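Long-range contact in citrate lyase, subunit 1 (Methanosaeta concilii, PDB 6HXI), which probably makes acetyl-CoA and oxaloacetate from citrate and coenzyme A at the expense of ATP, as an ATP citrate lyase: residues P49-D61 against L72-L86. Sequence-based numbering, arbitrary orientation.
Sequences PWLKTTRLVVKPD and LVLLDADWEEAKEYL
Leu-51 lays its isobutyl group over one face of the Trp-79 indole, CD1 4.1 Å from the centroid of the six-membered ring in a CH-pi contact, while Leu-56 CD1 meets the ring at its edge and touches Ala-82 CB at 3.7 Å. With CG anti to the backbone N (chi1 168°), the indole is directed to the short, weakly bonded helix around 50-53. Farther along helix 79-86, Val-58 slides past Tyr-85 the opposite way, both methyls on the same side of the ring: CG1 lies 3.5 Å from Tyr-85 CD1, and CG2 also packs on Leu-86. Strands 56-60 and 74-75 pair antiparallel, Leu-74 N donating to Val-58 O (2.9 Å); past the corner, Leu-56 N donates to Ala-77 O (2.8 Å), Asp-76 and Ala-77 forming a G1 beta bulge opposite Leu-56. Strand 74-75 is an outer strand of a four-stranded antiparallel sheet in the ATP-grasp region; strand 106-110, flanking 56-60, adds Ile-108 to the apolar layer. An alanine in place of Trp-79 would probably open a gap against Leu-51 and take away the ring edge that Leu-56 CD1 meets. The solvent side is looser and polar. Arg-55, bent at chi2 and chi3, forms a salt bridge from NE to Asp-76 OD1 (2.8 Å); its NH2 hydrogen-bonds Asp-76 O, which lies in the guanidinium plane although NH2 stands above that carbonyl's plane. Asp-78 OD1 sits over the guanidinium face, 2.8 Å from NH1, a purely electrostatic contact. Apolar side chains thus join helix to sheet, while one arginine, probably offsetting in part the charge of Asp-76 and Asp-78, ties down the bulged corner.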
ATOM      1  N   PRO C  49      46.978  21.031  53.683  1.00 90.39           N
ATOM      2  CA  PRO C  49      47.480  20.986  55.066  1.00 90.59           C
ATOM      3  C   PRO C  49      48.944  21.414  55.162  1.00 92.03           C
ATOM      4  O   PRO C  49      49.308  22.077  56.131  1.00 91.74           O
ATOM      5  CB  PRO C  49      47.273  19.523  55.481  1.00 94.83           C
ATOM      6  CG  PRO C  49      46.390  18.920  54.419  1.00 99.41           C
ATOM      7  CD  PRO C  49      46.690  19.675  53.179  1.00 92.80           C
ATOM      8  N   TRP C  50      49.757  21.106  54.118  1.00 86.64           N
ATOM      9  CA  TRP C  50      51.183  21.456  54.002  1.00 85.17           C
ATOM     10  C   TRP C  50      51.500  22.947  54.263  1.00 84.77           C
ATOM     11  O   TRP C  50      52.618  23.258  54.673  1.00 83.15           O
ATOM     12  CB  TRP C  50      51.752  21.009  52.640  1.00 83.52           C
ATOM     13  CG  TRP C  50      51.107  21.669  51.457  1.00 83.15           C
ATOM     14  CD1 TRP C  50      50.076  21.180  50.710  1.00 86.16           C
ATOM     15  CD2 TRP C  50      51.452  22.943  50.885  1.00 81.37           C
ATOM     16  NE1 TRP C  50      49.760  22.063  49.701  1.00 84.16           N
ATOM     17  CE2 TRP C  50      50.578  23.161  49.794  1.00 84.67           C
ATOM     18  CE3 TRP C  50      52.416  23.926  51.189  1.00 81.93           C
ATOM     19  CZ2 TRP C  50      50.633  24.324  49.007  1.00 82.45           C
ATOM     20  CZ3 TRP C  50      52.466  25.076  50.415  1.00 82.07           C
ATOM     21  CH2 TRP C  50      51.595  25.259  49.327  1.00 81.88           C
ATOM     22  N   LEU C  51      50.524  23.854  54.005  1.00 79.37           N
ATOM     23  CA  LEU C  51      50.651  25.305  54.193  1.00 77.32           C
ATOM     24  C   LEU C  51      51.121  25.678  55.599  1.00 82.02           C
ATOM     25  O   LEU C  51      52.071  26.450  55.752  1.00 81.48           O
ATOM     26  CB  LEU C  51      49.309  26.013  53.906  1.00 76.21           C
ATOM     27  CG  LEU C  51      48.856  26.137  52.456  1.00 79.34           C
ATOM     28  CD1 LEU C  51      47.389  26.518  52.385  1.00 79.23           C
ATOM     29  CD2 LEU C  51      49.680  27.174  51.695  1.00 80.27           C
ATOM     30  N   LYS C  52      50.459  25.116  56.620  1.00 79.78           N
ATOM     31  CA  LYS C  52      50.707  25.398  58.030  1.00 80.68           C
ATOM     32  C   LYS C  52      52.062  24.872  58.569  1.00 86.31           C
ATOM     33  O   LYS C  52      52.573  25.430  59.543  1.00 86.62           O
ATOM     34  CB  LYS C  52      49.535  24.884  58.889  1.00 84.36           C
ATOM     35  CG  LYS C  52      48.192  25.556  58.560  1.00 94.93           C
ATOM     36  CD  LYS C  52      47.036  25.049  59.427  1.00104.76           C
ATOM     37  CE  LYS C  52      46.797  25.912  60.651  1.00111.83           C
ATOM     38  NZ  LYS C  52      45.668  25.409  61.474  1.00117.57           N
ATOM     39  N   THR C  53      52.652  23.842  57.921  1.00 83.62           N
ATOM     40  CA  THR C  53      53.894  23.185  58.361  1.00 85.25           C
ATOM     41  C   THR C  53      55.133  23.364  57.432  1.00 90.22           C
ATOM     42  O   THR C  53      56.158  22.714  57.663  1.00 90.58           O
ATOM     43  CB  THR C  53      53.612  21.685  58.601  1.00 92.99           C
ATOM     44  OG1 THR C  53      52.642  21.204  57.658  1.00 91.16           O
ATOM     45  CG2 THR C  53      53.143  21.401  60.015  1.00 94.20           C
ATOM     46  N   THR C  54      55.050  24.235  56.406  1.00 86.63           N
ATOM     47  CA  THR C  54      56.159  24.454  55.458  1.00 86.40           C
ATOM     48  C   THR C  54      56.550  25.938  55.374  1.00 89.41           C
ATOM     49  O   THR C  54      55.711  26.804  55.649  1.00 89.12           O
ATOM     50  CB  THR C  54      55.776  23.883  54.064  1.00 95.46           C
ATOM     51  OG1 THR C  54      55.184  22.592  54.224  1.00 99.04           O
ATOM     52  CG2 THR C  54      56.960  23.772  53.102  1.00 93.32           C
ATOM     53  N   ARG C  55      57.828  26.231  55.014  1.00 84.84           N
ATOM     54  CA  ARG C  55      58.280  27.607  54.790  1.00 82.97           C
ATOM     55  C   ARG C  55      57.793  27.985  53.385  1.00 82.76           C
ATOM     56  O   ARG C  55      57.943  27.198  52.450  1.00 81.42           O
ATOM     57  CB  ARG C  55      59.803  27.769  54.946  1.00 82.93           C
ATOM     58  CG  ARG C  55      60.303  27.705  56.396  1.00 93.91           C
ATOM     59  CD  ARG C  55      59.593  28.637  57.382  1.00 98.38           C
ATOM     60  NE  ARG C  55      59.859  30.056  57.133  1.00105.18           N
ATOM     61  CZ  ARG C  55      60.141  30.946  58.081  1.00120.47           C
ATOM     62  NH1 ARG C  55      60.202  30.574  59.355  1.00114.18           N
ATOM     63  NH2 ARG C  55      60.353  32.217  57.765  1.00102.17           N
ATOM     64  N   LEU C  56      57.165  29.155  53.265  1.00 76.47           N
ATOM     65  CA  LEU C  56      56.497  29.608  52.054  1.00 74.27           C
ATOM     66  C   LEU C  56      57.160  30.746  51.271  1.00 77.82           C
ATOM     67  O   LEU C  56      58.130  31.367  51.718  1.00 76.66           O
ATOM     68  CB  LEU C  56      55.047  30.025  52.411  1.00 73.25           C
ATOM     69  CG  LEU C  56      54.220  29.069  53.271  1.00 78.28           C
ATOM     70  CD1 LEU C  56      52.958  29.716  53.698  1.00 78.65           C
ATOM     71  CD2 LEU C  56      53.894  27.769  52.537  1.00 80.48           C
ATOM     72  N   VAL C  57      56.612  30.959  50.054  1.00 74.59           N
ATOM     73  CA  VAL C  57      56.860  32.022  49.079  1.00 74.62           C
ATOM     74  C   VAL C  57      55.461  32.462  48.596  1.00 78.63           C
ATOM     75  O   VAL C  57      54.649  31.623  48.195  1.00 76.14           O
ATOM     76  CB  VAL C  57      57.769  31.597  47.882  1.00 78.70           C
ATOM     77  CG1 VAL C  57      57.928  32.724  46.867  1.00 77.99           C
ATOM     78  CG2 VAL C  57      59.136  31.140  48.356  1.00 80.14           C
ATOM     79  N   VAL C  58      55.179  33.759  48.664  1.00 77.59           N
ATOM     80  CA  VAL C  58      53.906  34.288  48.189  1.00 77.84           C
ATOM     81  C   VAL C  58      54.204  35.508  47.295  1.00 84.28           C
ATOM     82  O   VAL C  58      54.961  36.403  47.678  1.00 85.90           O
ATOM     83  CB  VAL C  58      52.825  34.495  49.298  1.00 82.20           C
ATOM     84  CG1 VAL C  58      53.329  35.329  50.468  1.00 83.04           C
ATOM     85  CG2 VAL C  58      51.514  35.041  48.739  1.00 81.59           C
ATOM     86  N   LYS C  59      53.690  35.461  46.057  1.00 80.27           N
ATOM     87  CA  LYS C  59      53.919  36.465  45.019  1.00 80.19           C
ATOM     88  C   LYS C  59      52.674  36.675  44.131  1.00 84.58           C
ATOM     89  O   LYS C  59      51.909  35.722  43.941  1.00 83.32           O
ATOM     90  CB  LYS C  59      55.145  36.073  44.158  1.00 82.50           C
ATOM     91  CG  LYS C  59      55.100  34.657  43.569  1.00 83.12           C
ATOM     92  CD  LYS C  59      56.449  34.224  43.029  1.00 87.48           C
ATOM     93  CE  LYS C  59      56.557  32.727  42.951  1.00 91.81           C
ATOM     94  NZ  LYS C  59      57.726  32.291  42.135  1.00100.11           N
ATOM     95  N   PRO C  60      52.455  37.893  43.555  1.00 82.43           N
ATOM     96  CA  PRO C  60      51.281  38.083  42.682  1.00 82.45           C
ATOM     97  C   PRO C  60      51.383  37.317  41.353  1.00 85.01           C
ATOM     98  O   PRO C  60      52.437  37.322  40.711  1.00 84.90           O
ATOM     99  CB  PRO C  60      51.214  39.602  42.484  1.00 85.50           C
ATOM    100  CG  PRO C  60      52.594  40.078  42.707  1.00 90.40           C
ATOM    101  CD  PRO C  60      53.261  39.132  43.656  1.00 85.26           C
ATOM    102  N   ASP C  61      50.285  36.636  40.969  1.00 79.69           N
ATOM    103  CA  ASP C  61      50.180  35.829  39.758  1.00 77.99           C
ATOM    104  C   ASP C  61      49.194  36.470  38.772  1.00 83.33           C
ATOM    105  O   ASP C  61      48.141  35.902  38.477  1.00 83.31           O
ATOM    106  CB  ASP C  61      49.785  34.379  40.118  1.00 78.57           C
ATOM    107  CG  ASP C  61      50.154  33.331  39.078  1.00 86.93           C
ATOM    108  OD1 ASP C  61      50.702  33.710  38.011  1.00 88.62           O
ATOM    109  OD2 ASP C  61      49.899  32.135  39.330  1.00 88.10           O
ATOM    110  N   LEU C  72      57.911  42.635  45.227  1.00 98.45           N
ATOM    111  CA  LEU C  72      56.609  42.063  45.579  1.00 95.94           C
ATOM    112  C   LEU C  72      56.653  40.595  46.041  1.00 97.05           C
ATOM    113  O   LEU C  72      55.710  40.148  46.692  1.00 95.58           O
ATOM    114  CB  LEU C  72      55.617  42.241  44.422  1.00 94.94           C
ATOM    115  CG  LEU C  72      54.977  43.622  44.329  1.00100.46           C
ATOM    116  CD1 LEU C  72      54.747  44.011  42.899  1.00100.47           C
ATOM    117  CD2 LEU C  72      53.675  43.675  45.108  1.00102.28           C
ATOM    118  N   VAL C  73      57.739  39.854  45.729  1.00 92.50           N
ATOM    119  CA  VAL C  73      57.885  38.449  46.124  1.00 90.77           C
ATOM    120  C   VAL C  73      58.256  38.361  47.612  1.00 96.13           C
ATOM    121  O   VAL C  73      59.252  38.958  48.031  1.00 97.76           O
ATOM    122  CB  VAL C  73      58.896  37.676  45.232  1.00 94.13           C
ATOM    123  CG1 VAL C  73      58.998  36.211  45.649  1.00 93.09           C
ATOM    124  CG2 VAL C  73      58.534  37.781  43.755  1.00 93.41           C
ATOM    125  N   LEU C  74      57.456  37.616  48.402  1.00 91.34           N
ATOM    126  CA  LEU C  74      57.723  37.394  49.823  1.00 91.50           C
ATOM    127  C   LEU C  74      58.412  36.032  49.949  1.00 92.86           C
ATOM    128  O   LEU C  74      57.799  35.012  49.630  1.00 91.36           O
ATOM    129  CB  LEU C  74      56.425  37.451  50.655  1.00 91.31           C
ATOM    130  CG  LEU C  74      56.611  37.718  52.151  1.00 97.79           C
ATOM    131  CD1 LEU C  74      56.569  39.210  52.450  1.00 99.39           C
ATOM    132  CD2 LEU C  74      55.552  37.018  52.968  1.00100.24           C
ATOM    133  N   LEU C  75      59.696  36.027  50.350  1.00 89.15           N
ATOM    134  CA  LEU C  75      60.507  34.813  50.466  1.00 89.26           C
ATOM    135  C   LEU C  75      60.715  34.348  51.905  1.00 95.28           C
ATOM    136  O   LEU C  75      60.933  35.171  52.798  1.00 96.41           O
ATOM    137  CB  LEU C  75      61.868  35.009  49.785  1.00 90.38           C
ATOM    138  CG  LEU C  75      61.857  35.129  48.277  1.00 94.27           C
ATOM    139  CD1 LEU C  75      62.162  36.553  47.846  1.00 95.30           C
ATOM    140  CD2 LEU C  75      62.842  34.172  47.659  1.00 97.35           C
ATOM    141  N   ASP C  76      60.687  33.012  52.109  1.00 91.97           N
ATOM    142  CA  ASP C  76      60.889  32.300  53.385  1.00 92.68           C
ATOM    143  C   ASP C  76      60.001  32.847  54.518  1.00 95.50           C
ATOM    144  O   ASP C  76      60.460  33.644  55.344  1.00 96.70           O
ATOM    145  CB  ASP C  76      62.389  32.268  53.763  1.00 96.78           C
ATOM    146  CG  ASP C  76      62.805  31.253  54.816  1.00108.20           C
ATOM    147  OD1 ASP C  76      61.945  30.444  55.242  1.00108.18           O
ATOM    148  OD2 ASP C  76      64.000  31.245  55.191  1.00113.99           O
ATOM    149  N   ALA C  77      58.723  32.424  54.539  1.00 89.55           N
ATOM    150  CA  ALA C  77      57.755  32.872  55.539  1.00 89.03           C
ATOM    151  C   ALA C  77      56.853  31.759  56.099  1.00 92.99           C
ATOM    152  O   ALA C  77      56.799  30.656  55.555  1.00 90.72           O
ATOM    153  CB  ALA C  77      56.920  34.017  54.989  1.00 88.56           C
ATOM    154  N   ASP C  78      56.190  32.054  57.230  1.00 92.28           N
ATOM    155  CA  ASP C  78      55.257  31.166  57.922  1.00 93.52           C
ATOM    156  C   ASP C  78      53.887  31.352  57.283  1.00 96.40           C
ATOM    157  O   ASP C  78      53.658  32.386  56.655  1.00 94.65           O
ATOM    158  CB  ASP C  78      55.151  31.560  59.421  1.00 97.42           C
ATOM    159  CG  ASP C  78      56.454  31.690  60.204  1.00115.72           C
ATOM    160  OD1 ASP C  78      57.519  31.337  59.652  1.00117.82           O
ATOM    161  OD2 ASP C  78      56.405  32.144  61.371  1.00122.96           O
ATOM    162  N   TRP C  79      52.955  30.394  57.494  1.00 94.33           N
ATOM    163  CA  TRP C  79      51.576  30.496  56.993  1.00 94.17           C
ATOM    164  C   TRP C  79      50.866  31.747  57.555  1.00100.02           C
ATOM    165  O   TRP C  79      50.091  32.381  56.831  1.00 98.43           O
ATOM    166  CB  TRP C  79      50.778  29.201  57.246  1.00 93.52           C
ATOM    167  CG  TRP C  79      49.301  29.334  57.016  1.00 94.52           C
ATOM    168  CD1 TRP C  79      48.317  29.293  57.961  1.00 98.70           C
ATOM    169  CD2 TRP C  79      48.649  29.625  55.769  1.00 93.16           C
ATOM    170  NE1 TRP C  79      47.089  29.522  57.379  1.00 98.00           N
ATOM    171  CE2 TRP C  79      47.264  29.717  56.032  1.00 97.94           C
ATOM    172  CE3 TRP C  79      49.101  29.804  54.450  1.00 92.97           C
ATOM    173  CZ2 TRP C  79      46.327  29.970  55.024  1.00 96.65           C
ATOM    174  CZ3 TRP C  79      48.174  30.074  53.458  1.00 93.84           C
ATOM    175  CH2 TRP C  79      46.805  30.145  53.745  1.00 95.29           C
ATOM    176  N   GLU C  80      51.176  32.117  58.832  1.00 98.75           N
ATOM    177  CA  GLU C  80      50.667  33.317  59.506  1.00 99.35           C
ATOM    178  C   GLU C  80      51.200  34.542  58.752  1.00101.65           C
ATOM    179  O   GLU C  80      50.414  35.378  58.299  1.00100.18           O
ATOM    180  CB  GLU C  80      51.144  33.362  60.973  1.00102.48           C
ATOM    181  CG  GLU C  80      50.189  32.754  61.988  1.00115.29           C
ATOM    182  CD  GLU C  80      50.539  33.025  63.446  1.00150.35           C
ATOM    183  OE1 GLU C  80      51.745  33.116  63.779  1.00146.83           O
ATOM    184  OE2 GLU C  80      49.596  33.128  64.263  1.00150.76           O
ATOM    185  N   GLU C  81      52.539  34.599  58.566  1.00 98.42           N
ATOM    186  CA  GLU C  81      53.255  35.668  57.863  1.00 98.30           C
ATOM    187  C   GLU C  81      52.765  35.819  56.427  1.00101.74           C
ATOM    188  O   GLU C  81      52.756  36.934  55.899  1.00101.83           O
ATOM    189  CB  GLU C  81      54.763  35.402  57.872  1.00100.13           C
ATOM    190  CG  GLU C  81      55.389  35.381  59.258  1.00109.72           C
ATOM    191  CD  GLU C  81      56.900  35.230  59.286  1.00123.06           C
ATOM    192  OE1 GLU C  81      57.564  35.619  58.296  1.00109.57           O
ATOM    193  OE2 GLU C  81      57.424  34.756  60.319  1.00114.50           O
ATOM    194  N   ALA C  82      52.359  34.691  55.799  1.00 97.17           N
ATOM    195  CA  ALA C  82      51.816  34.649  54.443  1.00 95.18           C
ATOM    196  C   ALA C  82      50.452  35.339  54.418  1.00 97.89           C
ATOM    197  O   ALA C  82      50.235  36.186  53.553  1.00 97.04           O
ATOM    198  CB  ALA C  82      51.696  33.214  53.961  1.00 95.27           C
ATOM    199  N   LYS C  83      49.568  35.036  55.406  1.00 94.30           N
ATOM    200  CA  LYS C  83      48.241  35.659  55.539  1.00 94.11           C
ATOM    201  C   LYS C  83      48.347  37.168  55.763  1.00 97.95           C
ATOM    202  O   LYS C  83      47.462  37.899  55.333  1.00 97.49           O
ATOM    203  CB  LYS C  83      47.428  35.031  56.674  1.00 97.08           C
ATOM    204  CG  LYS C  83      46.980  33.588  56.452  1.00105.13           C
ATOM    205  CD  LYS C  83      46.172  33.056  57.652  1.00116.89           C
ATOM    206  CE  LYS C  83      46.988  32.714  58.898  1.00125.71           C
ATOM    207  NZ  LYS C  83      46.317  33.100  60.189  1.00126.42           N
ATOM    208  N   GLU C  84      49.432  37.628  56.425  1.00 95.30           N
ATOM    209  CA  GLU C  84      49.709  39.049  56.659  1.00 96.24           C
ATOM    210  C   GLU C  84      49.983  39.743  55.320  1.00 98.76           C
ATOM    211  O   GLU C  84      49.411  40.799  55.063  1.00 98.61           O
ATOM    212  CB  GLU C  84      50.898  39.236  57.621  1.00 98.67           C
ATOM    213  CG  GLU C  84      50.540  39.038  59.087  1.00112.29           C
ATOM    214  CD  GLU C  84      51.692  39.062  60.077  1.00136.19           C
ATOM    215  OE1 GLU C  84      52.861  39.217  59.650  1.00128.89           O
ATOM    216  OE2 GLU C  84      51.420  38.914  61.291  1.00132.79           O
ATOM    217  N   TYR C  85      50.822  39.126  54.455  1.00 94.34           N
ATOM    218  CA  TYR C  85      51.149  39.638  53.117  1.00 93.43           C
ATOM    219  C   TYR C  85      49.887  39.680  52.239  1.00 96.04           C
ATOM    220  O   TYR C  85      49.701  40.642  51.497  1.00 95.62           O
ATOM    221  CB  TYR C  85      52.265  38.796  52.463  1.00 93.59           C
ATOM    222  CG  TYR C  85      52.495  39.081  50.994  1.00 95.35           C
ATOM    223  CD1 TYR C  85      51.765  38.413  50.011  1.00 96.49           C
ATOM    224  CD2 TYR C  85      53.447  40.008  50.582  1.00 96.94           C
ATOM    225  CE1 TYR C  85      51.970  38.666  48.654  1.00 96.52           C
ATOM    226  CE2 TYR C  85      53.660  40.273  49.224  1.00 97.48           C
ATOM    227  CZ  TYR C  85      52.917  39.597  48.264  1.00102.60           C
ATOM    228  OH  TYR C  85      53.088  39.842  46.920  1.00100.86           O
ATOM    229  N   LEU C  86      49.033  38.642  52.333  1.00 91.99           N
ATOM    230  CA  LEU C  86      47.789  38.541  51.568  1.00 91.87           C
ATOM    231  C   LEU C  86      46.737  39.556  52.054  1.00 98.26           C
ATOM    232  O   LEU C  86      46.076  40.169  51.217  1.00 97.89           O
ATOM    233  CB  LEU C  86      47.204  37.116  51.621  1.00 91.24           C
ATOM    234  CG  LEU C  86      48.064  35.946  51.128  1.00 94.65           C
ATOM    235  CD1 LEU C  86      47.680  34.676  51.850  1.00 95.10           C
ATOM    236  CD2 LEU C  86      47.948  35.746  49.621  1.00 95.27           C
TER